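Local coordinates for protein putative 2,5-diketo-D-gluconic acid reductase B (PDB 3UP8) that probably catalyses the NADPH-dependent reduction of carbonyl compounds such as methylglyoxal, as an aldo/keto reductase with a TIM-barrel fold, at residues Leu127-Ser132 against Ile157-Thr162; Arg153-Ser158 against Ser172-Ala177; Gln164-Ala169 against Arg197-Ser202; Gln180-Pro185 against Gly284-Pro289. All blocks are in the same frame, centred on the assembly; numbering follows the deposited sequence.

Contact 1 (Leu127-Ser132 against Ile157-Thr162); sequences LHWPGS and ISNFNT. With ACT (acetate ion), chain C.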
loop_
_atom_site.group_PDB
_atom_site.type_symbol
_atom_site.label_atom_id
_atom_site.label_comp_id
_atom_site.label_asym_id
_atom_site.label_seq_id
_atom_site.Cartn_x
_atom_site.Cartn_y
_atom_site.Cartn_z
ATOM N N LEU A 127 -0.690 -4.193 -10.642
ATOM C CA LEU A 127 0.286 -3.815 -11.638
ATOM C C LEU A 127 1.175 -2.787 -10.953
ATOM O O LEU A 127 0.690 -1.745 -10.469
ATOM C CB LEU A 127 -0.406 -3.211 -12.881
ATOM C CG LEU A 127 -1.509 -4.076 -13.507
ATOM C CD1 LEU A 127 -2.286 -3.321 -14.596
ATOM C CD2 LEU A 127 -0.939 -5.409 -14.061
ATOM N N HIS A 128 2.473 -3.075 -10.923
ATOM C CA HIS A 128 3.407 -2.288 -10.109
ATOM C C HIS A 128 3.632 -0.866 -10.631
ATOM O O HIS A 128 3.674 0.083 -9.852
ATOM C CB HIS A 128 4.745 -3.040 -9.960
ATOM C CG HIS A 128 5.507 -2.684 -8.723
ATOM N ND1 HIS A 128 6.387 -3.556 -8.118
ATOM C CD2 HIS A 128 5.513 -1.557 -7.968
ATOM C CE1 HIS A 128 6.911 -2.980 -7.050
ATOM N NE2 HIS A 128 6.394 -1.770 -6.932
ATOM N N TRP A 129 3.753 -0.728 -11.951
ATOM C CA TRP A 129 3.987 0.553 -12.597
ATOM C C TRP A 129 3.205 0.591 -13.903
ATOM O O TRP A 129 3.017 -0.453 -14.521
ATOM C CB TRP A 129 5.481 0.763 -12.878
ATOM C CG TRP A 129 6.266 1.051 -11.634
ATOM C CD1 TRP A 129 6.877 0.145 -10.830
ATOM C CD2 TRP A 129 6.486 2.334 -11.038
ATOM N NE1 TRP A 129 7.474 0.779 -9.765
ATOM C CE2 TRP A 129 7.238 2.125 -9.868
ATOM C CE3 TRP A 129 6.118 3.643 -11.383
ATOM C CZ2 TRP A 129 7.635 3.173 -9.038
ATOM C CZ3 TRP A 129 6.518 4.690 -10.552
ATOM C CH2 TRP A 129 7.254 4.439 -9.387
ATOM N N PRO A 130 2.759 1.791 -14.335
ATOM C CA PRO A 130 2.003 1.937 -15.599
ATOM C C PRO A 130 2.846 1.893 -16.876
ATOM O O PRO A 130 2.342 1.457 -17.923
ATOM C CB PRO A 130 1.359 3.318 -15.462
ATOM C CG PRO A 130 2.322 4.077 -14.610
ATOM C CD PRO A 130 2.823 3.064 -13.592
ATOM N N GLY A 131 4.103 2.334 -16.786
ATOM C CA GLY A 131 5.011 2.402 -17.941
ATOM C C GLY A 131 5.445 1.057 -18.484
ATOM O O GLY A 131 6.107 0.274 -17.798
ATOM N N SER A 132 5.052 0.795 -19.730
ATOM C CA SER A 132 5.269 -0.490 -20.389
ATOM C C SER A 132 4.875 -0.367 -21.862
ATOM O O SER A 132 3.958 0.393 -22.202
ATOM C CB SER A 132 4.393 -1.567 -19.738
ATOM O OG SER A 132 4.530 -2.819 -20.403
ATOM N N ILE A 157 -3.960 -1.445 -9.009
ATOM C CA ILE A 157 -2.908 -0.759 -9.746
ATOM C C ILE A 157 -1.970 -0.012 -8.819
ATOM O O ILE A 157 -2.252 0.159 -7.638
ATOM C CB ILE A 157 -3.510 0.204 -10.800
ATOM C CG1 ILE A 157 -4.445 1.219 -10.105
ATOM C CG2 ILE A 157 -4.226 -0.622 -11.892
ATOM C CD1 ILE A 157 -5.233 2.132 -11.030
ATOM N N SER A 158 -0.839 0.434 -9.352
ATOM C CA SER A 158 0.131 1.140 -8.539
ATOM C C SER A 158 0.837 2.154 -9.404
ATOM O O SER A 158 1.277 1.833 -10.517
ATOM C CB SER A 158 1.115 0.154 -7.875
ATOM O OG SER A 158 1.958 0.797 -6.913
ATOM N N ASN A 159 0.924 3.382 -8.886
ATOM C CA ASN A 159 1.616 4.494 -9.521
ATOM C C ASN A 159 0.957 4.951 -10.814
ATOM O O ASN A 159 1.627 5.491 -11.701
ATOM C CB ASN A 159 3.088 4.145 -9.758
ATOM C CG ASN A 159 3.787 3.716 -8.486
ATOM O OD1 ASN A 159 3.938 4.512 -7.562
ATOM N ND2 ASN A 159 4.194 2.448 -8.418
ATOM N N PHE A 160 -0.349 4.725 -10.915
ATOM C CA PHE A 160 -1.106 5.169 -12.075
ATOM C C PHE A 160 -1.547 6.619 -11.844
ATOM O O PHE A 160 -1.935 6.989 -10.725
ATOM C CB PHE A 160 -2.350 4.295 -12.260
ATOM C CG PHE A 160 -2.090 2.973 -12.944
ATOM C CD1 PHE A 160 -3.009 2.466 -13.871
ATOM C CD2 PHE A 160 -0.948 2.228 -12.666
ATOM C CE1 PHE A 160 -2.781 1.234 -14.505
ATOM C CE2 PHE A 160 -0.708 1.007 -13.304
ATOM C CZ PHE A 160 -1.621 0.504 -14.220
ATOM N N ASN A 161 -1.515 7.429 -12.903
ATOM C CA ASN A 161 -2.086 8.767 -12.820
ATOM C C ASN A 161 -3.604 8.679 -13.013
ATOM O O ASN A 161 -4.128 7.574 -13.252
ATOM C CB ASN A 161 -1.390 9.716 -13.814
ATOM C CG ASN A 161 -1.654 9.360 -15.268
ATOM O OD1 ASN A 161 -2.592 8.631 -15.585
ATOM N ND2 ASN A 161 -0.822 9.890 -16.166
ATOM N N THR A 162 -4.318 9.809 -12.907
ATOM C CA THR A 162 -5.787 9.783 -12.958
ATOM C C THR A 162 -6.316 9.274 -14.300
ATOM O O THR A 162 -7.317 8.561 -14.356
ATOM C CB THR A 162 -6.449 11.162 -12.589
ATOM O OG1 THR A 162 -5.957 12.168 -13.464
ATOM C CG2 THR A 162 -6.086 11.579 -11.173
HETATM C C ACT C . 7.458 0.550 -4.438
HETATM O O ACT C . 6.731 0.140 -3.507
HETATM O OXT ACT C . 7.922 -0.329 -5.175
HETATM C CH3 ACT C . 7.764 1.996 -4.674
#
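The side-chain amide of Asn-159 does two jobs against the chain at His-128 and Trp-129. Its ND2 donates to His-128 O over 2.8 Å, with an N-H...O angle of 149°; the acceptor lies close to the amide plane and is met almost head-on along its C=O direction. The same amide lies flat on the indole of Trp-129, the two planes only 13° apart, with Asn-159 ND2 3.4 Å from Trp-129 CE2 and Asn-159 CB over the CE3-CZ3 bond on the same face. With CG beside the backbone N (chi1 -55°), the amide of Asn-159 can face the indole while ND2 points at the carbonyl. Its OD1 is held by Tyr-206 OH, which fixes the amide from the other end.

Next to this pair, Pro-130 CB sits over one face of the Phe-160 ring, 4.0 Å from its centroid, a CH-pi contact. Ile-157 CB covers the opposite face of the same ring, and Leu-127 CD1 approaches Phe-160 CZ at 3.9 Å. Further out, Ser-158 OG bonds to Gln-180 O in the next strand, and Trp-129 O is held by Tyr-101 OH.

His-128, predicted to bind substrate, hydrogen-bonds through NE2 to OXT of an acetate ion over 2.7 Å, and Tyr-70, the predicted proton donor, grips the same ion. The acetate, probably from the crystallisation liquor, may mark the place of a substrate carbonyl, consistent with an active site at the C-terminal ends of the barrel strands, and Asn-159 braces the backbone that carries His-128.

Contact 2 (Arg153-Ser158 against Ser172-Ala177); sequences RHIGIS and SDAPIA
Ile-155 and Ile-176 form the apolar centre. CD1 of Ile-155 lies 3.9 Å from Ala-174 CB and 4.2 Å from Ile-176 CD1, and the same methyl of Ile-155 is approached by Ser-172 OG at 3.3 Å. CG1 of Ile-155 sits between backbone N and carbonyl carbon (chi1 56°), which sends that branch across to the loop, where it also lies 3.5 Å from Pro-175 O. A second apolar pair stands further along the strand: Ile-157 CG1 meets Ile-176 CG2 at 4.1 Å, the two side chains crossing at about a right angle, while the same CG2 rests on Gly-156 CA.

The polar edge starts with the backbone. Ala-177 N donates to Ile-155 O over 2.8 Å in a nearly straight bond of 174°. Nearby a water links Ile-155 N, from which it accepts, to Pro-175 O just ahead of the second strand, donating to that oxygen at 2.7 Å. Ser-172 OG donates to Ala-174 O over 2.7 Å and folds the turn after helix 162-171; Asn-144 also bonds to that hydroxyl.

The contact joins strand 152-158 to the loop and first residues of strand 176-182, within the right-handed beta-alpha-beta crossover through helix 162-171. Helix 136-148 supplies Asn-144 and Ile-140 on the loop side, Ile-157 rests on Met-165 and Ala-168 of helix 162-171, and strand 122-127 bonds to the other edge of strand 152-158.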
loop_
_atom_site.group_PDB
_atom_site.type_symbol
_atom_site.label_atom_id
_atom_site.label_comp_id
_atom_site.label_asym_id
_atom_site.label_seq_id
_atom_site.Cartn_x
_atom_site.Cartn_y
_atom_site.Cartn_z
ATOM N N ARG A 153 -7.853 -12.596 -5.160
ATOM C CA ARG A 153 -9.204 -12.251 -4.724
ATOM C C ARG A 153 -9.623 -10.896 -5.318
ATOM O O ARG A 153 -10.748 -10.734 -5.809
ATOM C CB ARG A 153 -9.294 -12.231 -3.187
ATOM C CG ARG A 153 -9.136 -13.606 -2.520
ATOM C CD ARG A 153 -10.345 -14.526 -2.709
ATOM N NE ARG A 153 -10.088 -15.883 -2.189
ATOM C CZ ARG A 153 -9.574 -16.894 -2.896
ATOM N NH1 ARG A 153 -9.243 -16.741 -4.176
ATOM N NH2 ARG A 153 -9.375 -18.070 -2.307
ATOM N N HIS A 154 -8.702 -9.938 -5.283
ATOM C CA HIS A 154 -8.972 -8.575 -5.718
ATOM C C HIS A 154 -7.810 -8.094 -6.566
ATOM O O HIS A 154 -6.684 -8.572 -6.417
ATOM C CB HIS A 154 -9.143 -7.684 -4.494
ATOM C CG HIS A 154 -10.166 -8.195 -3.543
ATOM N ND1 HIS A 154 -11.519 -8.053 -3.763
ATOM C CD2 HIS A 154 -10.038 -8.863 -2.374
ATOM C CE1 HIS A 154 -12.179 -8.623 -2.773
ATOM N NE2 HIS A 154 -11.304 -9.124 -1.920
ATOM N N ILE A 155 -8.090 -7.183 -7.492
ATOM C CA ILE A 155 -7.053 -6.670 -8.384
ATOM C C ILE A 155 -6.903 -5.145 -8.227
ATOM O O ILE A 155 -7.852 -4.457 -7.856
ATOM C CB ILE A 155 -7.323 -7.054 -9.868
ATOM C CG1 ILE A 155 -8.711 -6.568 -10.347
ATOM C CG2 ILE A 155 -7.180 -8.570 -10.072
ATOM C CD1 ILE A 155 -8.852 -6.589 -11.876
ATOM N N GLY A 156 -5.713 -4.631 -8.508
ATOM C CA GLY A 156 -5.489 -3.199 -8.458
ATOM C C GLY A 156 -4.300 -2.714 -9.245
ATOM O O GLY A 156 -3.699 -3.466 -10.043
ATOM N N ILE A 157 -3.960 -1.445 -9.009
ATOM C CA ILE A 157 -2.908 -0.759 -9.746
ATOM C C ILE A 157 -1.970 -0.012 -8.819
ATOM O O ILE A 157 -2.252 0.159 -7.638
ATOM C CB ILE A 157 -3.510 0.204 -10.800
ATOM C CG1 ILE A 157 -4.445 1.219 -10.105
ATOM C CG2 ILE A 157 -4.226 -0.622 -11.892
ATOM C CD1 ILE A 157 -5.233 2.132 -11.030
ATOM N N SER A 158 -0.839 0.434 -9.352
ATOM C CA SER A 158 0.131 1.140 -8.539
ATOM C C SER A 158 0.837 2.154 -9.404
ATOM O O SER A 158 1.277 1.833 -10.517
ATOM C CB SER A 158 1.115 0.154 -7.875
ATOM O OG SER A 158 1.958 0.797 -6.913
ATOM N N SER A 172 -11.500 -2.952 -17.189
ATOM C CA SER A 172 -11.508 -4.130 -16.293
ATOM C C SER A 172 -12.900 -4.597 -15.969
ATOM O O SER A 172 -13.704 -3.826 -15.454
ATOM C CB SER A 172 -10.758 -3.828 -14.990
ATOM O OG SER A 172 -10.678 -4.986 -14.175
ATOM N N ASP A 173 -13.166 -5.875 -16.249
ATOM C CA ASP A 173 -14.442 -6.492 -15.909
ATOM C C ASP A 173 -14.650 -6.442 -14.387
ATOM O O ASP A 173 -15.725 -6.032 -13.914
ATOM C CB ASP A 173 -14.501 -7.928 -16.445
ATOM C CG ASP A 173 -15.851 -8.588 -16.212
ATOM O OD1 ASP A 173 -16.888 -7.931 -16.414
ATOM O OD2 ASP A 173 -15.877 -9.777 -15.826
ATOM N N ALA A 174 -13.615 -6.844 -13.635
ATOM C CA ALA A 174 -13.627 -6.752 -12.170
ATOM C C ALA A 174 -13.334 -5.318 -11.699
ATOM O O ALA A 174 -12.596 -4.591 -12.372
ATOM C CB ALA A 174 -12.589 -7.720 -11.571
ATOM N N PRO A 175 -13.888 -4.917 -10.531
ATOM C CA PRO A 175 -13.540 -3.612 -10.000
ATOM C C PRO A 175 -12.052 -3.514 -9.690
ATOM O O PRO A 175 -11.386 -4.540 -9.420
ATOM C CB PRO A 175 -14.359 -3.498 -8.704
ATOM C CG PRO A 175 -15.378 -4.583 -8.761
ATOM C CD PRO A 175 -14.802 -5.657 -9.645
ATOM N N ILE A 176 -11.536 -2.296 -9.773
ATOM C CA ILE A 176 -10.153 -2.009 -9.407
ATOM C C ILE A 176 -10.211 -1.559 -7.953
ATOM O O ILE A 176 -10.868 -0.578 -7.637
ATOM C CB ILE A 176 -9.560 -0.889 -10.267
ATOM C CG1 ILE A 176 -9.536 -1.290 -11.751
ATOM C CG2 ILE A 176 -8.167 -0.472 -9.748
ATOM C CD1 ILE A 176 -8.567 -2.430 -12.087
ATOM N N ALA A 177 -9.541 -2.301 -7.072
ATOM C CA ALA A 177 -9.671 -2.085 -5.641
ATOM C C ALA A 177 -8.969 -0.825 -5.128
ATOM O O ALA A 177 -9.514 -0.104 -4.282
ATOM C CB ALA A 177 -9.149 -3.335 -4.883
HETATM O O HOH W 1 -10.846 -6.277 -7.485
#

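Contact 3 (Gln164-Ala169 against Arg197-Ser202); sequences QMEEAA and RRLGMS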
loop_
_atom_site.group_PDB
_atom_site.type_symbol
_atom_site.label_atom_id
_atom_site.label_comp_id
_atom_site.label_asym_id
_atom_site.label_seq_id
_atom_site.Cartn_x
_atom_site.Cartn_y
_atom_site.Cartn_z
ATOM N N GLN A 164 -4.884 7.099 -16.215
ATOM C CA GLN A 164 -4.689 5.649 -16.248
ATOM C C GLN A 164 -5.622 4.907 -15.294
ATOM O O GLN A 164 -5.985 3.750 -15.541
ATOM C CB GLN A 164 -3.228 5.322 -15.967
ATOM C CG GLN A 164 -2.281 5.926 -17.011
ATOM C CD GLN A 164 -0.842 5.978 -16.548
ATOM O OE1 GLN A 164 -0.545 6.062 -15.348
ATOM N NE2 GLN A 164 0.069 5.927 -17.500
HETATM N N MSE A 165 -5.989 5.571 -14.201
HETATM C CA MSE A 165 -6.940 5.027 -13.254
HETATM C C MSE A 165 -8.282 4.868 -13.959
HETATM O O MSE A 165 -8.914 3.813 -13.876
HETATM C CB MSE A 165 -7.092 5.947 -12.032
HETATM C CG MSE A 165 -5.847 5.984 -11.124
HETATM SE SE MSE A 165 -5.933 7.488 -9.860
HETATM C CE MSE A 165 -7.408 6.861 -8.812
ATOM N N GLU A 166 -8.694 5.919 -14.674
ATOM C CA GLU A 166 -9.963 5.902 -15.399
ATOM C C GLU A 166 -9.920 4.813 -16.459
ATOM O O GLU A 166 -10.889 4.066 -16.610
ATOM C CB GLU A 166 -10.275 7.282 -16.001
ATOM C CG GLU A 166 -10.711 8.309 -14.939
ATOM C CD GLU A 166 -10.518 9.777 -15.359
ATOM O OE1 GLU A 166 -10.369 10.071 -16.577
ATOM O OE2 GLU A 166 -10.516 10.647 -14.450
ATOM N N GLU A 167 -8.791 4.710 -17.164
ATOM C CA GLU A 167 -8.619 3.688 -18.198
ATOM C C GLU A 167 -8.678 2.279 -17.599
ATOM O O GLU A 167 -9.377 1.422 -18.115
ATOM C CB GLU A 167 -7.318 3.888 -19.005
ATOM C CG GLU A 167 -7.036 2.748 -20.001
ATOM C CD GLU A 167 -5.744 2.908 -20.796
ATOM O OE1 GLU A 167 -4.707 3.315 -20.225
ATOM O OE2 GLU A 167 -5.762 2.594 -22.004
ATOM N N ALA A 168 -7.954 2.054 -16.505
ATOM C CA ALA A 168 -7.997 0.741 -15.835
ATOM C C ALA A 168 -9.403 0.334 -15.390
ATOM O O ALA A 168 -9.839 -0.786 -15.654
ATOM C CB ALA A 168 -6.994 0.683 -14.673
ATOM N N ALA A 169 -10.128 1.248 -14.748
ATOM C CA ALA A 169 -11.507 0.990 -14.327
ATOM C C ALA A 169 -12.417 0.662 -15.519
ATOM O O ALA A 169 -13.256 -0.242 -15.446
ATOM C CB ALA A 169 -12.062 2.202 -13.526
ATOM N N ARG A 197 -12.000 8.327 -5.319
ATOM C CA ARG A 197 -13.323 8.381 -4.709
ATOM C C ARG A 197 -14.479 8.327 -5.725
ATOM O O ARG A 197 -15.485 7.652 -5.491
ATOM C CB ARG A 197 -13.432 9.607 -3.792
ATOM C CG ARG A 197 -12.646 9.437 -2.491
ATOM C CD ARG A 197 -12.471 10.752 -1.758
ATOM N NE ARG A 197 -11.683 10.595 -0.532
ATOM C CZ ARG A 197 -10.918 11.557 -0.019
ATOM N NH1 ARG A 197 -10.838 12.727 -0.636
ATOM N NH2 ARG A 197 -10.220 11.351 1.094
ATOM N N ARG A 198 -14.324 9.008 -6.855
ATOM C CA ARG A 198 -15.300 8.897 -7.946
ATOM C C ARG A 198 -15.391 7.468 -8.499
ATOM O O ARG A 198 -16.488 6.969 -8.770
ATOM C CB ARG A 198 -14.978 9.884 -9.065
ATOM C CG ARG A 198 -16.045 9.935 -10.171
ATOM C CD ARG A 198 -15.733 10.952 -11.272
ATOM N NE ARG A 198 -14.496 10.649 -12.000
ATOM C CZ ARG A 198 -14.385 9.727 -12.957
ATOM N NH1 ARG A 198 -15.434 8.985 -13.321
ATOM N NH2 ARG A 198 -13.216 9.540 -13.548
ATOM N N LEU A 199 -14.246 6.803 -8.633
ATOM C CA LEU A 199 -14.215 5.454 -9.200
ATOM C C LEU A 199 -14.463 4.360 -8.156
ATOM O O LEU A 199 -14.634 3.193 -8.496
ATOM C CB LEU A 199 -12.903 5.214 -9.964
ATOM C CG LEU A 199 -12.625 6.137 -11.156
ATOM C CD1 LEU A 199 -11.188 5.993 -11.638
ATOM C CD2 LEU A 199 -13.599 5.881 -12.322
ATOM N N GLY A 200 -14.506 4.750 -6.884
ATOM C CA GLY A 200 -14.782 3.802 -5.811
ATOM C C GLY A 200 -13.571 3.019 -5.349
ATOM O O GLY A 200 -13.703 2.076 -4.570
HETATM N N MSE A 201 -12.383 3.383 -5.820
HETATM C CA MSE A 201 -11.191 2.711 -5.330
HETATM C C MSE A 201 -10.587 3.465 -4.146
HETATM O O MSE A 201 -10.909 4.624 -3.928
HETATM C CB MSE A 201 -10.175 2.493 -6.441
HETATM C CG MSE A 201 -9.535 3.734 -6.998
HETATM SE SE MSE A 201 -8.440 3.303 -8.584
HETATM C CE MSE A 201 -9.843 2.959 -9.854
ATOM N N SER A 202 -9.749 2.784 -3.376
ATOM C CA SER A 202 -8.953 3.424 -2.343
ATOM C C SER A 202 -7.600 3.878 -2.885
ATOM O O SER A 202 -7.232 3.616 -4.035
ATOM C CB SER A 202 -8.738 2.473 -1.163
ATOM O OG SER A 202 -8.076 1.294 -1.610
#
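Met-165, a selenomethionine, reaches from helix 162-171 towards the end of helix 190-199 and can be followed atom by atom. Its CB is 4.1 Å from Leu-199 CD1, the first touch across the helix pair. CG lies anti to the carbonyl carbon (chi1 -70°), and within the fold it packs on Ile-157 and Phe-160. A bend at the last torsion (chi3 67°) turns the terminal methyl, and Met-165 CE comes to 3.7 Å from SE of the selenomethionine Met-201, the two side chains passing at a slant. Met-201 is bent at chi3 as well, and its own CE extends to Ala-169 CB at 4.4 Å.

Leu-199 occupies the middle of the contact. Its CD1 lies against the backbone of Met-165, 3.9 Å from Met-165 O, and CG of Glu-166 is 4.1 Å from the same methyl; Leu-199 CD2 meets Ala-169 CB at 4.2 Å. Beyond Leu-199, Glu-166 OE2 forms a salt bridge with Arg-198 NH2 over 3.1 Å. The carboxylate reaches the guanidinium at its edge, near its plane. Glu-166 OE1 stays 4.2 Å from Arg-198 NH2, and with the planes 68° apart the bridge is one-pronged.

Gly-200, with positive phi, is the C-prime residue of a Schellman motif: Met-201 N returns to Ala-196 O, and Gly-200 N weakly to Arg-197 O. The motif ends helix 190-199 and turns the chain into strand 202-206. The contact packs neighbouring helices 162-171 and 190-199 of the helical layer that surrounds a TIM barrel, away from the annotated sites.

Contact 4 (Gln180-Pro185 against Gly284-Pro289); sequences QVEYHP and GRIVNP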
loop_
_atom_site.group_PDB
_atom_site.type_symbol
_atom_site.label_atom_id
_atom_site.label_comp_id
_atom_site.label_asym_id
_atom_site.label_seq_id
_atom_site.Cartn_x
_atom_site.Cartn_y
_atom_site.Cartn_z
ATOM N N GLN A 180 -2.016 2.098 -5.474
ATOM C CA GLN A 180 -0.961 2.258 -4.512
ATOM C C GLN A 180 0.045 3.260 -5.056
ATOM O O GLN A 180 0.634 3.061 -6.125
ATOM C CB GLN A 180 -0.285 0.919 -4.176
ATOM C CG GLN A 180 0.838 1.093 -3.154
ATOM C CD GLN A 180 1.426 -0.212 -2.645
ATOM O OE1 GLN A 180 0.703 -1.178 -2.353
ATOM N NE2 GLN A 180 2.750 -0.236 -2.500
ATOM N N VAL A 181 0.202 4.352 -4.316
ATOM C CA VAL A 181 1.036 5.475 -4.726
ATOM C C VAL A 181 1.824 6.035 -3.539
ATOM O O VAL A 181 1.464 5.817 -2.380
ATOM C CB VAL A 181 0.192 6.630 -5.313
ATOM C CG1 VAL A 181 -0.541 6.185 -6.601
ATOM C CG2 VAL A 181 -0.800 7.188 -4.276
ATOM N N GLU A 182 2.913 6.735 -3.853
ATOM C CA GLU A 182 3.669 7.505 -2.856
ATOM C C GLU A 182 2.749 8.572 -2.284
ATOM O O GLU A 182 2.135 9.313 -3.030
ATOM C CB GLU A 182 4.858 8.186 -3.529
ATOM C CG GLU A 182 5.712 8.980 -2.581
ATOM C CD GLU A 182 6.914 9.597 -3.255
ATOM O OE1 GLU A 182 7.319 9.117 -4.330
ATOM O OE2 GLU A 182 7.453 10.567 -2.691
ATOM N N TYR A 183 2.631 8.633 -0.962
ATOM C CA TYR A 183 1.774 9.643 -0.340
ATOM C C TYR A 183 2.279 9.920 1.076
ATOM O O TYR A 183 2.404 9.011 1.895
ATOM C CB TYR A 183 0.310 9.186 -0.339
ATOM C CG TYR A 183 -0.706 10.262 0.007
ATOM C CD1 TYR A 183 -0.444 11.614 -0.219
ATOM C CD2 TYR A 183 -1.946 9.911 0.558
ATOM C CE1 TYR A 183 -1.397 12.603 0.107
ATOM C CE2 TYR A 183 -2.903 10.882 0.876
ATOM C CZ TYR A 183 -2.622 12.214 0.644
ATOM O OH TYR A 183 -3.584 13.143 0.981
ATOM N N HIS A 184 2.595 11.189 1.317
ATOM C CA HIS A 184 3.139 11.669 2.585
ATOM C C HIS A 184 2.880 13.178 2.588
ATOM O O HIS A 184 2.443 13.726 1.575
ATOM C CB HIS A 184 4.637 11.359 2.687
ATOM C CG HIS A 184 5.419 11.735 1.465
ATOM N ND1 HIS A 184 5.723 13.043 1.142
ATOM C CD2 HIS A 184 5.971 10.971 0.491
ATOM C CE1 HIS A 184 6.405 13.067 0.011
ATOM N NE2 HIS A 184 6.573 11.822 -0.404
ATOM N N PRO A 185 3.131 13.857 3.719
ATOM C CA PRO A 185 2.755 15.282 3.783
ATOM C C PRO A 185 3.375 16.187 2.696
ATOM O O PRO A 185 2.788 17.221 2.351
ATOM C CB PRO A 185 3.234 15.694 5.174
ATOM C CG PRO A 185 3.140 14.412 5.984
ATOM C CD PRO A 185 3.590 13.344 5.025
ATOM N N GLY A 284 8.160 17.366 -3.937
ATOM C CA GLY A 284 8.053 16.438 -2.823
ATOM C C GLY A 284 8.141 14.962 -3.197
ATOM O O GLY A 284 8.408 14.129 -2.341
ATOM N N ARG A 285 7.925 14.639 -4.472
ATOM C CA ARG A 285 7.958 13.240 -4.930
ATOM C C ARG A 285 9.360 12.664 -4.857
ATOM O O ARG A 285 10.330 13.287 -5.320
ATOM C CB ARG A 285 7.434 13.118 -6.358
ATOM C CG ARG A 285 7.288 11.670 -6.815
ATOM C CD ARG A 285 6.818 11.606 -8.248
ATOM N NE ARG A 285 5.548 12.299 -8.453
ATOM C CZ ARG A 285 4.353 11.803 -8.131
ATOM N NH1 ARG A 285 4.250 10.591 -7.581
ATOM N NH2 ARG A 285 3.252 12.525 -8.367
ATOM N N ILE A 286 9.452 11.467 -4.277
ATOM C CA ILE A 286 10.715 10.761 -4.078
ATOM C C ILE A 286 10.965 9.722 -5.175
ATOM O O ILE A 286 12.074 9.627 -5.696
ATOM C CB ILE A 286 10.737 10.057 -2.697
ATOM C CG1 ILE A 286 10.576 11.081 -1.566
ATOM C CG2 ILE A 286 12.030 9.211 -2.503
ATOM C CD1 ILE A 286 10.193 10.447 -0.229
ATOM N N VAL A 287 9.932 8.952 -5.528
ATOM C CA VAL A 287 10.086 7.824 -6.457
ATOM C C VAL A 287 9.591 8.201 -7.858
ATOM O O VAL A 287 8.409 8.457 -8.055
ATOM C CB VAL A 287 9.329 6.558 -5.928
ATOM C CG1 VAL A 287 9.574 5.349 -6.831
ATOM C CG2 VAL A 287 9.760 6.231 -4.491
ATOM N N ASN A 288 10.500 8.231 -8.835
ATOM C CA ASN A 288 10.166 8.693 -10.185
ATOM C C ASN A 288 11.036 7.997 -11.259
ATOM O O ASN A 288 11.814 8.662 -11.955
ATOM C CB ASN A 288 10.364 10.215 -10.243
ATOM C CG ASN A 288 9.500 10.895 -11.298
ATOM O OD1 ASN A 288 8.869 10.251 -12.140
ATOM N ND2 ASN A 288 9.470 12.221 -11.249
ATOM N N PRO A 289 10.942 6.656 -11.375
ATOM C CA PRO A 289 11.828 5.983 -12.339
ATOM C C PRO A 289 11.420 6.216 -13.793
ATOM O O PRO A 289 10.259 6.032 -14.171
ATOM C CB PRO A 289 11.748 4.503 -11.946
ATOM C CG PRO A 289 10.457 4.373 -11.225
ATOM C CD PRO A 289 10.159 5.702 -10.573
HETATM O O HOH W 2 6.067 8.433 -6.761
#
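Charge-assisted hydrogen bonding dominates, with the carboxylate of Glu-182 gripping two successive backbone N-H groups of the loop 284-289. Ile-286 N donates to Glu-182 OE2 over 2.7 Å, meeting the syn lone pair, and Val-287 N donates to Glu-182 OE1 over 2.9 Å at 167°, on the syn side but 22° out of the carboxylate plane. Ile-286 N also has a weak bond to OE1. The extended Glu-182 chain, with CG anti to the backbone N (chi1 -179°) and a like second torsion, carries the carboxylate straight out from the strand to the loop.

OE2 has a second donor on its anti side: His-184 NE2 donates to Glu-182 OE2 over 2.8 Å, the oxygen lying near the imidazole plane. This His-carboxylate bond should hold the imidazole rotation and, with the backbone donors, probably stabilises the charged form of Glu-182.

The setting is the C-terminal end of strand 176-182 in the eight-stranded parallel barrel, where the tail after helix 270-277, the last helix of the chain, runs past the strand ends. In aldo/keto reductases this C-terminal region contributes to the substrate pocket, and Val-287 lies about 4 Å, side chain to ion, from the bound acetate.

Water adds a bridge. One molecule donates to Glu-182 OE1 at 2.8 Å and to Val-287 O, and accepts from Arg-285 NH1 in the guanidinium plane. Arg-285 makes a cation-pi contact with Trp-296.

Van der Waals contacts complete the interface: Ile-286 CB packs on Glu-182 OE2 at 3.3 Å, Ile-286 CD1 lies 3.9 Å from His-184 NE2, and Gly-284 O meets the edge of the His-184 ring at CE1.

How the contacts relate
From the N terminus, contact 1 closes first, spanning helix 136-148 to join the end of strand 122-127 to that of strand 152-158. Contact 2 begins on that second strand, shares Ile-157 and Ser-158 with contact 1, and closes the short loop through helix 162-171. Contact 3 opens inside that loop and closes after it, so contacts 2 and 3 cross; it ties helix 162-171 to helix 190-199. Contact 4 opens within contact 3 and runs to the C-terminal tail, crossing it without touching. Contacts 1 and 4 meet through Trp-129 with Val-287 and Pro-289, bringing the tail to the strand ends, while contact 2 ties neighbouring barrel strands and contact 3 neighbouring outer helices.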